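Local structure of broad specificity aminotransferase (Leishmania mexicana, 4WB0) at residues Ala41-Gly46 with His377-Thr382; Ala137-Pro142 with Tyr162-Leu167; Ser362-Ser367 with Gly385-Ala390; Lys368-Tyr373 with Asp406-Val411. The protein probably catalyses pyridoxal 5'-phosphate-dependent amino-group transfer, including that from aspartate to 2-oxoglutarate, acting as a homodimer with broad substrate selectivity. One frame throughout, in Å; residues are numbered along the deposited sequence.

Contact 1 of 4, residues Ala41-Gly46 with His377-Thr382; sequences ANLVIG and HNIFIT
A41 and N42 pair with I379 and F380 as a two-stranded parallel sheet, which unites the N-terminal and C-terminal parts of the chain in what is, as in other class I aminotransferases, the small domain. Backbone bonds set the register. A41 N donates to N378 O (3.0 Å), F380 N returns a bond to A41 O (2.9 Å), and L43 N then reaches F380 O over 3.1 Å with a more bent N-H...O angle of 136°.

F380 illustrates how one side chain can sit across such a pairing. Its CB lies 3.5 Å from A41 O and 3.9 Å from V44 CG2, between the two neighbours. With CG beside its own backbone N (chi1 -62°), the ring starts out past A41 O, which meets CD2 at 3.5 Å near the ring plane, at the edge. The rest of the ring goes on to A33 of helix 25-35 and to A36.

On the other side of the sheet, A41 CB touches I379 CD1 at 3.8 Å, and I379 continues onto helix 394-410. N378, with its positive phi, is the C-prime residue of a Schellman motif that turns helix 368-376 into the strand. F380, the last paired residue, is also the centre of an inverse gamma turn, in which I381 N makes a weak bond to I379 O (3.1 Å).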
loop_
_atom_site.group_PDB
_atom_site.type_symbol
_atom_site.label_atom_id
_atom_site.label_comp_id
_atom_site.label_asym_id
_atom_site.label_seq_id
_atom_site.Cartn_x
_atom_site.Cartn_y
_atom_site.Cartn_z
ATOM N N ALA A 41 -6.364 30.017 -9.769
ATOM C CA ALA A 41 -5.107 29.496 -9.305
ATOM C C ALA A 41 -5.435 28.330 -8.346
ATOM O O ALA A 41 -6.013 28.529 -7.255
ATOM C CB ALA A 41 -4.300 30.585 -8.621
ATOM N N ASN A 42 -5.143 27.122 -8.792
ATOM C CA ASN A 42 -5.346 25.937 -7.966
ATOM C C ASN A 42 -4.063 25.667 -7.221
ATOM O O ASN A 42 -3.151 24.999 -7.718
ATOM C CB ASN A 42 -5.776 24.729 -8.815
ATOM C CG ASN A 42 -6.044 23.471 -7.976
ATOM O OD1 ASN A 42 -5.754 23.421 -6.750
ATOM N ND2 ASN A 42 -6.583 22.432 -8.649
ATOM N N LEU A 43 -3.993 26.188 -5.995
ATOM C CA LEU A 43 -2.750 26.165 -5.239
ATOM C C LEU A 43 -2.896 25.279 -3.992
ATOM O O LEU A 43 -2.256 25.532 -2.961
ATOM C CB LEU A 43 -2.361 27.621 -4.869
ATOM C CG LEU A 43 -2.397 28.662 -6.051
ATOM C CD1 LEU A 43 -2.045 30.061 -5.605
ATOM C CD2 LEU A 43 -1.440 28.228 -7.079
ATOM N N VAL A 44 -3.780 24.281 -4.064
ATOM C CA VAL A 44 -4.127 23.513 -2.847
ATOM C C VAL A 44 -3.093 22.457 -2.512
ATOM O O VAL A 44 -2.399 22.587 -1.517
ATOM C CB VAL A 44 -5.498 22.868 -2.947
ATOM C CG1 VAL A 44 -5.876 22.127 -1.620
ATOM C CG2 VAL A 44 -6.525 23.944 -3.184
ATOM N N ILE A 45 -2.968 21.447 -3.370
ATOM C CA ILE A 45 -2.040 20.332 -3.182
ATOM C C ILE A 45 -0.635 20.688 -3.618
ATOM O O ILE A 45 -0.437 21.395 -4.599
ATOM C CB ILE A 45 -2.521 19.093 -3.982
ATOM C CG1 ILE A 45 -3.876 18.631 -3.434
ATOM C CG2 ILE A 45 -1.490 17.964 -3.949
ATOM C CD1 ILE A 45 -4.499 17.498 -4.223
ATOM N N GLY A 46 0.328 20.147 -2.908
ATOM C CA GLY A 46 1.729 20.326 -3.224
ATOM C C GLY A 46 2.134 19.442 -4.398
ATOM O O GLY A 46 2.834 18.421 -4.226
ATOM N N HIS A 377 -12.598 34.218 -4.704
ATOM C CA HIS A 377 -12.194 34.934 -5.916
ATOM C C HIS A 377 -11.283 34.042 -6.763
ATOM O O HIS A 377 -10.498 34.541 -7.559
ATOM C CB HIS A 377 -11.479 36.259 -5.581
ATOM C CG HIS A 377 -12.377 37.305 -4.990
ATOM N ND1 HIS A 377 -13.018 38.260 -5.757
ATOM C CD2 HIS A 377 -12.725 37.556 -3.708
ATOM C CE1 HIS A 377 -13.732 39.048 -4.970
ATOM N NE2 HIS A 377 -13.570 38.644 -3.723
ATOM N N ASN A 378 -11.400 32.725 -6.561
ATOM C CA ASN A 378 -10.768 31.689 -7.398
ATOM C C ASN A 378 -9.283 31.617 -7.196
ATOM O O ASN A 378 -8.518 31.132 -8.060
ATOM C CB ASN A 378 -11.083 31.919 -8.888
ATOM C CG ASN A 378 -12.376 31.267 -9.331
ATOM O OD1 ASN A 378 -13.175 30.805 -8.522
ATOM N ND2 ASN A 378 -12.580 31.230 -10.643
ATOM N N ILE A 379 -8.851 32.062 -6.025
ATOM C CA ILE A 379 -7.478 31.838 -5.610
ATOM C C ILE A 379 -7.528 30.776 -4.506
ATOM O O ILE A 379 -7.844 31.083 -3.359
ATOM C CB ILE A 379 -6.797 33.148 -5.126
ATOM C CG1 ILE A 379 -6.789 34.189 -6.245
ATOM C CG2 ILE A 379 -5.404 32.883 -4.675
ATOM C CD1 ILE A 379 -6.060 33.733 -7.541
ATOM N N PHE A 380 -7.231 29.531 -4.862
ATOM C CA PHE A 380 -7.490 28.429 -3.949
ATOM C C PHE A 380 -6.278 28.105 -3.119
ATOM O O PHE A 380 -5.432 27.300 -3.471
ATOM C CB PHE A 380 -8.025 27.223 -4.731
ATOM C CG PHE A 380 -9.336 27.533 -5.401
ATOM C CD1 PHE A 380 -10.517 27.507 -4.675
ATOM C CD2 PHE A 380 -9.373 27.931 -6.724
ATOM C CE1 PHE A 380 -11.715 27.810 -5.256
ATOM C CE2 PHE A 380 -10.574 28.242 -7.330
ATOM C CZ PHE A 380 -11.754 28.186 -6.591
ATOM N N ILE A 381 -6.212 28.805 -1.994
ATOM C CA ILE A 381 -5.216 28.535 -0.960
ATOM C C ILE A 381 -5.946 27.944 0.220
ATOM O O ILE A 381 -7.150 28.044 0.290
ATOM C CB ILE A 381 -4.472 29.803 -0.547
ATOM C CG1 ILE A 381 -5.430 30.802 0.105
ATOM C CG2 ILE A 381 -3.821 30.426 -1.784
ATOM C CD1 ILE A 381 -4.753 32.052 0.629
ATOM N N THR A 382 -5.224 27.339 1.142
ATOM C CA THR A 382 -5.890 26.630 2.226
ATOM C C THR A 382 -6.358 27.626 3.231
ATOM O O THR A 382 -5.930 28.779 3.218
ATOM C CB THR A 382 -4.978 25.612 2.941
ATOM O OG1 THR A 382 -3.966 26.304 3.701
ATOM C CG2 THR A 382 -4.350 24.675 1.967
#

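Contact 2 of 4, residues Ala137-Pro142 with Tyr162-Leu167; sequences ADPTWP and YDHKTL
A water joins D138 to Y162, 2.9 Å from D138 OD2 and 2.8 Å from Y162 O. It is placed to donate to both, although more acceptors surround it than it has protons. Beside it runs the direct backbone link, from Y162 N to D138 O (3.1 Å), almost perfectly straight at 175°.

That carbonyl belongs to the cis peptide bond ahead of P139. The cis form turns the proline CD to the same side as D138 O, toward Y162, and CD packs on Y162 CB at 3.7 Å while the carbonyl oxygen takes the N-H close by. The two strands involved, 134-138 and 156-163, are parallel neighbours of the large mixed sheet and the ends of a beta-alpha-beta unit whose crossover is helix 142-150. The contact thus lies where the first strand gives way to the loop leading into that helix, and where the second runs out.

The Y162 ring leads away from the proline, its CG anti to the backbone N (chi1 -166°), and meets F363 edge-to-face. H164 comes to the edge of that ring: ND1 lies in the tyrosine plane, and Y162 CD2 is 3.7 Å above one face of the imidazole, toward its rim. The same imidazole has D138 OD1 near its plane, at the edge, 4.4 Å from NE2, a separation at which a charged histidine might feel the carboxylate. At the strand end D163 OD1 accepts from K165 N at 2.9 Å, forming an Asx turn.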
loop_
_atom_site.group_PDB
_atom_site.type_symbol
_atom_site.label_atom_id
_atom_site.label_comp_id
_atom_site.label_asym_id
_atom_site.label_seq_id
_atom_site.Cartn_x
_atom_site.Cartn_y
_atom_site.Cartn_z
ATOM N N ALA A 137 5.226 19.222 14.939
ATOM C CA ALA A 137 5.450 20.662 14.876
ATOM C C ALA A 137 4.167 21.437 14.935
ATOM O O ALA A 137 3.142 21.045 14.368
ATOM C CB ALA A 137 6.161 21.041 13.631
ATOM N N ASP A 138 4.293 22.625 15.492
ATOM C CA ASP A 138 3.251 23.621 15.494
ATOM C C ASP A 138 3.562 24.774 14.524
ATOM O O ASP A 138 4.408 25.612 14.851
ATOM C CB ASP A 138 3.087 24.164 16.921
ATOM C CG ASP A 138 2.115 25.336 17.007
ATOM O OD1 ASP A 138 1.186 25.409 16.180
ATOM O OD2 ASP A 138 2.281 26.197 17.906
ATOM N N PRO A 139 2.902 24.816 13.335
ATOM C CA PRO A 139 1.931 23.897 12.678
ATOM C C PRO A 139 2.562 22.743 11.899
ATOM O O PRO A 139 3.800 22.733 11.781
ATOM C CB PRO A 139 1.162 24.844 11.744
ATOM C CG PRO A 139 2.116 25.938 11.402
ATOM C CD PRO A 139 3.093 26.061 12.559
ATOM N N THR A 140 1.782 21.768 11.388
ATOM C CA THR A 140 2.359 20.691 10.527
ATOM C C THR A 140 1.271 20.084 9.592
ATOM O O THR A 140 0.100 20.235 9.831
ATOM C CB THR A 140 3.045 19.532 11.405
ATOM O OG1 THR A 140 3.811 18.616 10.581
ATOM C CG2 THR A 140 2.002 18.732 12.176
ATOM N N TRP A 141 1.681 19.432 8.512
ATOM C CA TRP A 141 0.768 18.630 7.701
ATOM C C TRP A 141 -0.377 18.059 8.591
ATOM O O TRP A 141 -0.129 17.292 9.525
ATOM C CB TRP A 141 1.561 17.512 7.035
ATOM C CG TRP A 141 0.885 16.863 5.911
ATOM C CD1 TRP A 141 -0.058 17.407 5.083
ATOM C CD2 TRP A 141 1.100 15.525 5.464
ATOM N NE1 TRP A 141 -0.438 16.481 4.139
ATOM C CE2 TRP A 141 0.253 15.317 4.348
ATOM C CE3 TRP A 141 1.927 14.478 5.895
ATOM C CZ2 TRP A 141 0.202 14.108 3.662
ATOM C CZ3 TRP A 141 1.883 13.271 5.205
ATOM C CH2 TRP A 141 1.018 13.097 4.100
ATOM N N PRO A 142 -1.631 18.482 8.358
ATOM C CA PRO A 142 -2.680 17.957 9.260
ATOM C C PRO A 142 -2.822 16.385 9.154
ATOM O O PRO A 142 -3.326 15.730 10.081
ATOM C CB PRO A 142 -3.937 18.700 8.787
ATOM C CG PRO A 142 -3.662 18.965 7.277
ATOM C CD PRO A 142 -2.181 19.219 7.198
ATOM N N TYR A 162 6.877 27.513 14.589
ATOM C CA TYR A 162 6.684 28.775 13.890
ATOM C C TYR A 162 6.133 29.852 14.791
ATOM O O TYR A 162 5.246 29.601 15.617
ATOM C CB TYR A 162 5.747 28.569 12.719
ATOM C CG TYR A 162 5.690 29.675 11.697
ATOM C CD1 TYR A 162 6.771 29.921 10.859
ATOM C CD2 TYR A 162 4.525 30.434 11.518
ATOM C CE1 TYR A 162 6.713 30.921 9.889
ATOM C CE2 TYR A 162 4.460 31.444 10.543
ATOM C CZ TYR A 162 5.565 31.670 9.727
ATOM O OH TYR A 162 5.580 32.641 8.742
ATOM N N ASP A 163 6.694 31.040 14.619
ATOM C CA ASP A 163 6.292 32.242 15.319
ATOM C C ASP A 163 5.388 33.067 14.413
ATOM O O ASP A 163 5.853 33.748 13.508
ATOM C CB ASP A 163 7.530 33.048 15.728
ATOM C CG ASP A 163 7.191 34.329 16.478
ATOM O OD1 ASP A 163 6.030 34.781 16.483
ATOM O OD2 ASP A 163 8.113 34.898 17.082
ATOM N N HIS A 164 4.096 33.036 14.708
ATOM C CA HIS A 164 3.089 33.675 13.877
ATOM C C HIS A 164 3.154 35.216 13.858
ATOM O O HIS A 164 2.553 35.859 12.976
ATOM C CB HIS A 164 1.723 33.173 14.334
ATOM C CG HIS A 164 1.580 31.679 14.233
ATOM N ND1 HIS A 164 1.178 31.044 13.075
ATOM C CD2 HIS A 164 1.808 30.696 15.138
ATOM C CE1 HIS A 164 1.145 29.737 13.279
ATOM N NE2 HIS A 164 1.522 29.501 14.523
ATOM N N LYS A 165 3.908 35.810 14.785
ATOM C CA LYS A 165 4.044 37.266 14.833
ATOM C C LYS A 165 5.223 37.683 13.963
ATOM O O LYS A 165 5.092 38.569 13.121
ATOM C CB LYS A 165 4.224 37.769 16.272
ATOM N N THR A 166 6.363 37.019 14.126
ATOM C CA THR A 166 7.550 37.401 13.364
ATOM C C THR A 166 7.561 36.749 11.977
ATOM O O THR A 166 8.372 37.118 11.115
ATOM C CB THR A 166 8.839 37.003 14.068
ATOM O OG1 THR A 166 8.960 35.581 14.028
ATOM C CG2 THR A 166 8.844 37.474 15.484
ATOM N N LEU A 167 6.682 35.771 11.776
ATOM C CA LEU A 167 6.656 35.035 10.523
ATOM C C LEU A 167 8.034 34.460 10.294
ATOM O O LEU A 167 8.619 34.615 9.225
ATOM C CB LEU A 167 6.243 35.930 9.346
ATOM C CG LEU A 167 4.964 36.740 9.480
ATOM C CD1 LEU A 167 4.705 37.578 8.199
ATOM C CD2 LEU A 167 3.797 35.831 9.760
HETATM O O HOH W 1 4.865 27.357 17.304
#

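Contact 3 of 4, residues Ser362-Ser367 with Gly385-Ala390; sequences SFLGLS and GRANIA
S362 and A387 form the hydrogen-bonded pair of a short antiparallel sheet, with F363 and R386 as the adjoining non-hydrogen-bonded pair; the sheet belongs to the C-terminal part of the aminotransferase fold. Three backbone bonds hold it. S362 N donates to A387 O (2.9 Å); A387 N answers to S362 O (2.8 Å); and L364 N meets G385 O at 2.9 Å, with a nearly straight N-H...O angle of 176°.

Weaker CA-H...O contacts supplement them: R386 CA approaches S362 O at 3.4 Å, giving that oxygen a second neighbour, and F363 CA approaches G385 O at 3.6 Å.

The polar side-chain ends find their partners beyond the two segments. S362 OG bonds to Q357, while R386, its chain bent at chi3 (79°), sends NH1 to N195 OD1 and NH2 to V44 O, with a cation-pi contact to F361.

Apolar contact is made on the face carrying S362 and A387. L364 CD1 rests on A387 CB at 4.1 Å, and I389, just beyond the strand, curls its longer branch back so that CG1 and CD1 each lie 3.9 Å from S362 CB.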
loop_
_atom_site.group_PDB
_atom_site.type_symbol
_atom_site.label_atom_id
_atom_site.label_comp_id
_atom_site.label_asym_id
_atom_site.label_seq_id
_atom_site.Cartn_x
_atom_site.Cartn_y
_atom_site.Cartn_z
ATOM N N SER A 362 4.105 28.731 0.287
ATOM C CA SER A 362 4.266 29.905 1.098
ATOM C C SER A 362 3.128 29.823 2.078
ATOM O O SER A 362 1.993 29.451 1.727
ATOM C CB SER A 362 4.216 31.204 0.302
ATOM O OG SER A 362 4.300 32.312 1.195
ATOM N N PHE A 363 3.474 30.113 3.310
ATOM C CA PHE A 363 2.551 30.246 4.397
ATOM C C PHE A 363 2.324 31.744 4.530
ATOM O O PHE A 363 3.158 32.420 5.124
ATOM C CB PHE A 363 3.192 29.649 5.645
ATOM C CG PHE A 363 2.240 29.262 6.742
ATOM C CD1 PHE A 363 1.163 28.417 6.475
ATOM C CD2 PHE A 363 2.479 29.649 8.044
ATOM C CE1 PHE A 363 0.326 27.995 7.491
ATOM C CE2 PHE A 363 1.623 29.269 9.067
ATOM C CZ PHE A 363 0.544 28.426 8.785
ATOM N N LEU A 364 1.225 32.270 3.977
ATOM C CA LEU A 364 1.064 33.684 3.748
ATOM C C LEU A 364 0.796 34.532 4.982
ATOM O O LEU A 364 1.064 35.727 4.966
ATOM C CB LEU A 364 -0.091 33.894 2.751
ATOM C CG LEU A 364 0.088 33.200 1.418
ATOM C CD1 LEU A 364 -1.174 33.181 0.571
ATOM C CD2 LEU A 364 1.227 33.835 0.639
ATOM N N GLY A 365 0.201 33.962 6.019
ATOM C CA GLY A 365 -0.052 34.730 7.235
ATOM C C GLY A 365 -1.376 35.474 7.209
ATOM O O GLY A 365 -1.583 36.347 8.016
ATOM N N LEU A 366 -2.270 35.121 6.290
ATOM C CA LEU A 366 -3.599 35.719 6.226
ATOM C C LEU A 366 -4.569 35.044 7.204
ATOM O O LEU A 366 -4.405 33.859 7.546
ATOM C CB LEU A 366 -4.149 35.603 4.804
ATOM C CG LEU A 366 -3.260 36.113 3.680
ATOM C CD1 LEU A 366 -3.874 35.641 2.382
ATOM C CD2 LEU A 366 -3.152 37.624 3.680
ATOM N N SER A 367 -5.584 35.793 7.627
ATOM C CA SER A 367 -6.642 35.258 8.483
ATOM C C SER A 367 -7.519 34.255 7.747
ATOM O O SER A 367 -7.510 34.216 6.523
ATOM C CB SER A 367 -7.519 36.376 9.009
ATOM O OG SER A 367 -8.195 37.057 7.957
ATOM N N GLY A 385 -3.803 29.496 5.169
ATOM C CA GLY A 385 -2.964 30.411 4.394
ATOM C C GLY A 385 -1.827 29.736 3.629
ATOM O O GLY A 385 -0.847 30.413 3.251
ATOM N N ARG A 386 -1.913 28.418 3.395
ATOM C CA ARG A 386 -0.816 27.729 2.703
ATOM C C ARG A 386 -1.097 27.781 1.217
ATOM O O ARG A 386 -2.216 27.468 0.804
ATOM C CB ARG A 386 -0.654 26.264 3.141
ATOM C CG ARG A 386 0.586 25.620 2.602
ATOM C CD ARG A 386 0.597 24.124 2.855
ATOM N NE ARG A 386 -0.242 23.385 1.914
ATOM C CZ ARG A 386 -0.080 22.084 1.685
ATOM N NH1 ARG A 386 0.846 21.395 2.370
ATOM N NH2 ARG A 386 -0.835 21.459 0.805
ATOM N N ALA A 387 -0.102 28.163 0.422
ATOM C CA ALA A 387 -0.285 28.286 -1.018
ATOM C C ALA A 387 0.806 27.479 -1.749
ATOM O O ALA A 387 2.001 27.662 -1.474
ATOM C CB ALA A 387 -0.245 29.738 -1.431
ATOM N N ASN A 388 0.402 26.587 -2.663
ATOM C CA ASN A 388 1.394 25.890 -3.487
ATOM C C ASN A 388 1.950 26.832 -4.561
ATOM O O ASN A 388 1.340 27.024 -5.628
ATOM C CB ASN A 388 0.811 24.628 -4.134
ATOM C CG ASN A 388 1.781 23.997 -5.099
ATOM O OD1 ASN A 388 3.000 24.060 -4.901
ATOM N ND2 ASN A 388 1.254 23.383 -6.146
ATOM N N ILE A 389 3.093 27.444 -4.237
ATOM C CA ILE A 389 3.775 28.358 -5.155
ATOM C C ILE A 389 4.122 27.603 -6.433
ATOM O O ILE A 389 4.142 28.139 -7.520
ATOM C CB ILE A 389 5.067 28.934 -4.513
ATOM C CG1 ILE A 389 4.725 29.780 -3.264
ATOM C CG2 ILE A 389 5.895 29.741 -5.528
ATOM C CD1 ILE A 389 3.891 31.049 -3.624
ATOM N N ALA A 390 4.420 26.322 -6.298
ATOM C CA ALA A 390 4.777 25.535 -7.484
ATOM C C ALA A 390 3.592 25.354 -8.421
ATOM O O ALA A 390 3.744 24.924 -9.580
ATOM C CB ALA A 390 5.387 24.152 -7.077
#

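Contact 4 of 4, residues Lys368-Tyr373 with Asp406-Val411; sequences KEQCEY and DAVRNV
Y373 is swung across to the opposing helix by a first torsion that sets CG anti to the backbone N (chi1 -175°), and its ring comes to lie over A407. Q370, one turn earlier, has CG beside its N instead (chi1 -82°), and its extended chain runs along the same neighbour.

The tyrosine ring makes a CH-pi contact: A407 CA stands 4.0 Å from the ring centroid, over the face, and A407 CB touches CD1 at 3.6 Å. Further out, OH passes D406 CB at 3.4 Å, the ring and the carboxylate being turned almost at right angles. V411 works with both its branches: CG2 lies alongside Y373 CD2 at 4.0 Å, whereas CG1 packs on E369 CB at 3.7 Å.

Q370 lies against both A407 and V411, with CG 3.7 Å from A407 O and 3.8 Å from V411 CB. Its NE2 lies 3.6 Å from V408 CA, while OE1 turns to the helix start and accepts from S367 N. As S367 is itself the N-cap, its hydroxyl capping the backbone N of Q370, the two residues form a capping box, which steadies the amide that packs here.

No hydrogen bond crosses between the segments, which meet through van der Waals packing and the CH-pi contact. The segments 368-373 and 406-410 of the two helices run at 133° to each other, obliquely antiparallel, a helix pair at the C-terminal end of what is, as in other class I aminotransferases, probably the small domain.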
loop_
_atom_site.group_PDB
_atom_site.type_symbol
_atom_site.label_atom_id
_atom_site.label_comp_id
_atom_site.label_asym_id
_atom_site.label_seq_id
_atom_site.Cartn_x
_atom_site.Cartn_y
_atom_site.Cartn_z
ATOM N N LYS A 368 -8.291 33.474 8.501
ATOM C CA LYS A 368 -9.225 32.501 7.929
ATOM C C LYS A 368 -10.212 33.196 6.988
ATOM O O LYS A 368 -10.587 32.637 5.961
ATOM C CB LYS A 368 -9.994 31.767 9.030
ATOM N N GLU A 369 -10.603 34.417 7.344
ATOM C CA GLU A 369 -11.544 35.211 6.531
ATOM C C GLU A 369 -10.896 35.766 5.259
ATOM O O GLU A 369 -11.544 35.873 4.214
ATOM C CB GLU A 369 -12.110 36.374 7.343
ATOM C CG GLU A 369 -13.072 35.974 8.427
ATOM C CD GLU A 369 -13.560 37.177 9.211
ATOM O OE1 GLU A 369 -12.726 38.064 9.496
ATOM O OE2 GLU A 369 -14.770 37.249 9.531
ATOM N N GLN A 370 -9.628 36.163 5.371
ATOM C CA GLN A 370 -8.869 36.595 4.207
ATOM C C GLN A 370 -8.610 35.407 3.284
ATOM O O GLN A 370 -8.621 35.553 2.065
ATOM C CB GLN A 370 -7.550 37.254 4.621
ATOM C CG GLN A 370 -7.758 38.679 5.007
ATOM C CD GLN A 370 -6.676 39.224 5.910
ATOM O OE1 GLN A 370 -5.798 38.482 6.402
ATOM N NE2 GLN A 370 -6.728 40.532 6.141
ATOM N N CYS A 371 -8.420 34.231 3.858
ATOM C CA CYS A 371 -8.233 33.037 3.051
ATOM C C CYS A 371 -9.541 32.661 2.370
ATOM O O CYS A 371 -9.536 32.194 1.229
ATOM C CB CYS A 371 -7.721 31.886 3.898
ATOM S SG CYS A 371 -6.001 32.120 4.406
ATOM N N GLU A 372 -10.653 32.863 3.071
ATOM C CA GLU A 372 -11.977 32.551 2.531
ATOM C C GLU A 372 -12.321 33.489 1.383
ATOM O O GLU A 372 -12.864 33.053 0.370
ATOM C CB GLU A 372 -13.051 32.631 3.627
ATOM C CG GLU A 372 -13.106 31.340 4.478
ATOM C CD GLU A 372 -14.003 31.459 5.698
ATOM O OE1 GLU A 372 -14.587 32.532 5.913
ATOM O OE2 GLU A 372 -14.117 30.465 6.443
ATOM N N TYR A 373 -11.994 34.765 1.562
ATOM C CA TYR A 373 -12.061 35.758 0.505
ATOM C C TYR A 373 -11.333 35.236 -0.742
ATOM O O TYR A 373 -11.939 35.121 -1.805
ATOM C CB TYR A 373 -11.456 37.078 0.994
ATOM C CG TYR A 373 -11.554 38.238 0.030
ATOM C CD1 TYR A 373 -10.604 38.419 -0.972
ATOM C CD2 TYR A 373 -12.584 39.171 0.137
ATOM C CE1 TYR A 373 -10.669 39.494 -1.843
ATOM C CE2 TYR A 373 -12.669 40.251 -0.738
ATOM C CZ TYR A 373 -11.712 40.405 -1.725
ATOM O OH TYR A 373 -11.783 41.467 -2.581
ATOM N N ASP A 406 -6.245 42.741 -2.197
ATOM C CA ASP A 406 -7.667 42.985 -1.971
ATOM C C ASP A 406 -8.115 42.411 -0.631
ATOM O O ASP A 406 -8.830 43.078 0.119
ATOM C CB ASP A 406 -8.527 42.378 -3.083
ATOM C CG ASP A 406 -8.414 43.123 -4.388
ATOM O OD1 ASP A 406 -7.915 44.275 -4.380
ATOM O OD2 ASP A 406 -8.846 42.544 -5.422
ATOM N N ALA A 407 -7.712 41.175 -0.332
ATOM C CA ALA A 407 -8.192 40.546 0.875
ATOM C C ALA A 407 -7.754 41.356 2.097
ATOM O O ALA A 407 -8.560 41.631 3.008
ATOM C CB ALA A 407 -7.704 39.143 0.972
ATOM N N VAL A 408 -6.499 41.785 2.082
ATOM C CA VAL A 408 -5.908 42.480 3.208
ATOM C C VAL A 408 -6.569 43.842 3.394
ATOM O O VAL A 408 -6.915 44.237 4.514
ATOM C CB VAL A 408 -4.384 42.642 3.012
ATOM C CG1 VAL A 408 -3.813 43.599 4.051
ATOM C CG2 VAL A 408 -3.720 41.320 3.140
ATOM N N ARG A 409 -6.759 44.556 2.296
ATOM C CA ARG A 409 -7.315 45.900 2.380
ATOM C C ARG A 409 -8.797 45.925 2.752
ATOM O O ARG A 409 -9.312 46.982 3.168
ATOM C CB ARG A 409 -7.104 46.651 1.063
ATOM C CG ARG A 409 -5.654 47.004 0.812
ATOM C CD ARG A 409 -5.486 47.740 -0.491
ATOM N NE ARG A 409 -4.079 47.998 -0.816
ATOM C CZ ARG A 409 -3.419 49.098 -0.459
ATOM N NH1 ARG A 409 -4.023 50.038 0.268
ATOM N NH2 ARG A 409 -2.153 49.257 -0.814
ATOM N N ASN A 410 -9.480 44.786 2.639
ATOM C CA ASN A 410 -10.948 44.783 2.726
ATOM C C ASN A 410 -11.548 43.927 3.837
ATOM O O ASN A 410 -12.715 44.107 4.190
ATOM C CB ASN A 410 -11.538 44.354 1.380
ATOM C CG ASN A 410 -11.341 45.415 0.300
ATOM O OD1 ASN A 410 -10.811 45.143 -0.777
ATOM N ND2 ASN A 410 -11.749 46.636 0.602
ATOM N N VAL A 411 -10.755 43.025 4.406
ATOM C CA VAL A 411 -11.220 42.191 5.513
ATOM C C VAL A 411 -10.542 42.566 6.837
ATOM O O VAL A 411 -11.218 42.841 7.832
ATOM C CB VAL A 411 -10.976 40.711 5.223
ATOM C CG1 VAL A 411 -11.517 39.858 6.341
ATOM C CG2 VAL A 411 -11.608 40.310 3.865
#

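Overall arrangement
From the N terminus, after two helices the chain enters contact 1, but its partner strand arrives only some 330 residues later, so this contact closes the longest loop. Contact 2 nests within that loop, tying neighbouring strands of the large central sheet. Contacts 1, 3 and 4 cross: once contact 2 has closed, contacts 3 and 4 open in turn before the second strand of contact 1 arrives, and both close after it, contact 3 at 385-390 and contact 4 last, at 406-411. They also touch: L43 O receives N388 N, joining contacts 1 and 3, while C371 lies against T382 and G385. F363 packs on Y162 and P139, connecting the large sheet to this C-terminal region.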